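Local coordinates for protein guanylate kinase (Coxiella burnetii, PDB 3TR0) that catalyses the ATP-dependent phosphorylation of GMP to GDP, probably serving to recycle GMP and, indirectly, cGMP, at residues V100-D105 / R110-L115. Sequence-based numbering, arbitrary orientation.
With 5GP (guanosine-5'-monophosphate), chain D.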
loop_
_atom_site.group_PDB
_atom_site.type_symbol
_atom_site.label_atom_id
_atom_site.label_comp_id
_atom_site.label_asym_id
_atom_site.label_seq_id
_atom_site.Cartn_x
_atom_site.Cartn_y
_atom_site.Cartn_z
ATOM N N VAL A 100 -4.614 13.195 -6.860
ATOM C CA VAL A 100 -5.289 14.296 -6.191
ATOM C C VAL A 100 -5.644 13.909 -4.772
ATOM O O VAL A 100 -6.183 12.831 -4.531
ATOM C CB VAL A 100 -6.571 14.706 -6.921
ATOM C CG1 VAL A 100 -7.345 15.736 -6.094
ATOM C CG2 VAL A 100 -6.238 15.267 -8.305
ATOM N N LEU A 101 -5.331 14.797 -3.838
ATOM C CA LEU A 101 -5.704 14.612 -2.445
ATOM C C LEU A 101 -7.012 15.328 -2.164
ATOM O O LEU A 101 -7.158 16.510 -2.479
ATOM C CB LEU A 101 -4.611 15.155 -1.533
ATOM C CG LEU A 101 -3.360 14.282 -1.473
ATOM C CD1 LEU A 101 -2.150 15.094 -1.066
ATOM C CD2 LEU A 101 -3.591 13.131 -0.515
ATOM N N LEU A 102 -7.963 14.607 -1.584
ATOM C CA LEU A 102 -9.243 15.201 -1.213
ATOM C C LEU A 102 -9.395 15.194 0.303
ATOM O O LEU A 102 -9.557 14.139 0.917
ATOM C CB LEU A 102 -10.401 14.437 -1.861
ATOM C CG LEU A 102 -10.410 14.348 -3.395
ATOM C CD1 LEU A 102 -11.507 13.406 -3.876
ATOM C CD2 LEU A 102 -10.583 15.721 -3.998
ATOM N N GLU A 103 -9.325 16.376 0.907
ATOM C CA GLU A 103 -9.544 16.498 2.342
ATOM C C GLU A 103 -11.023 16.740 2.553
ATOM O O GLU A 103 -11.472 17.885 2.553
ATOM C CB GLU A 103 -8.754 17.673 2.908
ATOM C CG GLU A 103 -7.257 17.574 2.741
ATOM C CD GLU A 103 -6.544 18.806 3.268
ATOM O OE1 GLU A 103 -6.712 19.892 2.673
ATOM O OE2 GLU A 103 -5.827 18.692 4.282
ATOM N N ILE A 104 -11.782 15.661 2.702
ATOM C CA ILE A 104 -13.234 15.751 2.767
ATOM C C ILE A 104 -13.771 14.886 3.897
ATOM O O ILE A 104 -13.060 14.026 4.407
ATOM C CB ILE A 104 -13.881 15.326 1.437
ATOM C CG1 ILE A 104 -13.470 13.900 1.070
ATOM C CG2 ILE A 104 -13.481 16.286 0.316
ATOM C CD1 ILE A 104 -14.053 13.410 -0.243
ATOM N N ASP A 105 -15.022 15.115 4.294
ATOM C CA ASP A 105 -15.593 14.382 5.420
ATOM C C ASP A 105 -16.102 13.020 4.979
ATOM O O ASP A 105 -15.950 12.641 3.816
ATOM C CB ASP A 105 -16.709 15.179 6.112
ATOM C CG ASP A 105 -18.048 15.055 5.410
ATOM O OD1 ASP A 105 -18.068 14.969 4.172
ATOM O OD2 ASP A 105 -19.090 15.045 6.103
ATOM N N ARG A 110 -18.009 8.814 0.898
ATOM C CA ARG A 110 -18.984 7.881 0.335
ATOM C C ARG A 110 -19.305 8.218 -1.120
ATOM O O ARG A 110 -19.429 7.324 -1.956
ATOM C CB ARG A 110 -20.270 7.853 1.172
ATOM C CG ARG A 110 -20.116 7.258 2.566
ATOM C CD ARG A 110 -21.476 7.096 3.244
ATOM N NE ARG A 110 -21.396 6.421 4.535
ATOM C CZ ARG A 110 -22.455 6.022 5.233
ATOM N NH1 ARG A 110 -23.677 6.231 4.760
ATOM N NH2 ARG A 110 -22.297 5.414 6.402
ATOM N N GLN A 111 -19.436 9.507 -1.422
ATOM C CA GLN A 111 -19.753 9.944 -2.781
ATOM C C GLN A 111 -18.623 9.621 -3.748
ATOM O O GLN A 111 -18.854 9.104 -4.842
ATOM C CB GLN A 111 -20.040 11.445 -2.811
ATOM C CG GLN A 111 -21.308 11.848 -2.083
ATOM C CD GLN A 111 -21.453 13.348 -1.981
ATOM O OE1 GLN A 111 -21.437 14.055 -2.989
ATOM N NE2 GLN A 111 -21.582 13.846 -0.758
ATOM N N ILE A 112 -17.398 9.932 -3.339
ATOM C CA ILE A 112 -16.232 9.693 -4.181
ATOM C C ILE A 112 -16.026 8.201 -4.456
ATOM O O ILE A 112 -15.726 7.808 -5.583
ATOM C CB ILE A 112 -14.961 10.296 -3.560
ATOM C CG1 ILE A 112 -15.104 11.812 -3.427
ATOM C CG2 ILE A 112 -13.746 9.959 -4.409
ATOM C CD1 ILE A 112 -15.265 12.527 -4.756
ATOM N N ARG A 113 -16.193 7.370 -3.429
ATOM C CA ARG A 113 -16.043 5.923 -3.599
ATOM C C ARG A 113 -16.994 5.377 -4.659
ATOM O O ARG A 113 -16.627 4.501 -5.442
ATOM C CB ARG A 113 -16.246 5.175 -2.281
ATOM C CG ARG A 113 -15.120 5.357 -1.285
ATOM C CD ARG A 113 -15.257 4.420 -0.092
ATOM N NE ARG A 113 -14.465 4.901 1.035
ATOM C CZ ARG A 113 -14.969 5.570 2.064
ATOM N NH1 ARG A 113 -16.273 5.811 2.123
ATOM N NH2 ARG A 113 -14.173 5.987 3.040
ATOM N N GLU A 114 -18.218 5.893 -4.673
ATOM C CA GLU A 114 -19.201 5.505 -5.679
ATOM C C GLU A 114 -18.760 5.963 -7.063
ATOM O O GLU A 114 -18.804 5.204 -8.031
ATOM C CB GLU A 114 -20.565 6.117 -5.351
ATOM C CG GLU A 114 -21.250 5.524 -4.133
ATOM C CD GLU A 114 -22.241 4.436 -4.497
ATOM O OE1 GLU A 114 -22.806 4.497 -5.610
ATOM O OE2 GLU A 114 -22.455 3.521 -3.674
ATOM N N LEU A 115 -18.321 7.214 -7.139
ATOM C CA LEU A 115 -18.037 7.874 -8.406
ATOM C C LEU A 115 -16.692 7.477 -9.020
ATOM O O LEU A 115 -16.519 7.527 -10.238
ATOM C CB LEU A 115 -18.116 9.391 -8.208
ATOM C CG LEU A 115 -17.839 10.335 -9.373
ATOM C CD1 LEU A 115 -18.627 11.623 -9.194
ATOM C CD2 LEU A 115 -16.348 10.620 -9.491
HETATM P P 5GP D . -13.294 23.456 8.440
HETATM O O1P 5GP D . -12.140 24.058 7.677
HETATM O O2P 5GP D . -14.584 24.230 8.508
HETATM O O3P 5GP D . -12.819 23.112 9.833
HETATM O "O5'" 5GP D . -13.581 21.992 7.888
HETATM C "C5'" 5GP D . -14.761 21.294 8.249
HETATM C "C4'" 5GP D . -14.749 19.890 7.707
HETATM O "O4'" 5GP D . -15.434 19.857 6.438
HETATM C "C3'" 5GP D . -13.377 19.319 7.388
HETATM O "O3'" 5GP D . -12.707 18.821 8.532
HETATM C "C2'" 5GP D . -13.680 18.247 6.347
HETATM O "O2'" 5GP D . -14.044 17.030 6.981
HETATM C "C1'" 5GP D . -14.923 18.812 5.649
HETATM N N9 5GP D . -14.628 19.336 4.305
HETATM C C8 5GP D . -13.802 20.324 3.936
HETATM N N7 5GP D . -13.876 20.466 2.589
HETATM C C5 5GP D . -14.761 19.551 2.127
HETATM C C6 5GP D . -15.253 19.207 0.873
HETATM O O6 5GP D . -14.864 19.802 -0.161
HETATM N N1 5GP D . -16.155 18.222 0.776
HETATM C C2 5GP D . -16.591 17.560 1.857
HETATM N N2 5GP D . -17.502 16.565 1.744
HETATM N N3 5GP D . -16.131 17.869 3.082
HETATM C C4 5GP D . -15.227 18.860 3.225
#
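Leu102 and Ile104 pack against Ile112 where helix 106-115 folds back over strand 99-103 of the parallel sheet in this P-loop kinase fold. The buried part of the contact is small and wholly apolar. Leu102 and Ile112 reach toward each other tip to tip, CD1 of Leu102 lying 4.0 Å from CD1 of Ile112. Ile104 comes in at a slant, its CD1 3.7 Å from CG1 of Ile112. The chi1 of Ile104, 58°, sets its CG1 between the backbone N and the carbonyl carbon; the CG1-CD1 branch points to Ile112, while CG2 of Ile104 sits over the face of the guanine, 3.3 Å from N1 of the bound GMP. Leu9 and Ile11 of strand 9-13 also touch Ile112. No hydrogen bond joins the two segments. The outer side of the helix is looser and polar: the charged groups of Arg110, exposed, and Arg113 turn from strand 99-103 to a salt bridge with Glu163 and a cation-pi contact with Phe164, respectively. Past the strand, Asp105 is the N-cap of the helix, and its OD1 accepts a hydrogen bond from the backbone N of Gly108. The same oxygen recognises the guanine, taking a nearly straight hydrogen bond (168°) from N2 of GMP to OD1 of Asp105 at 3.0 Å.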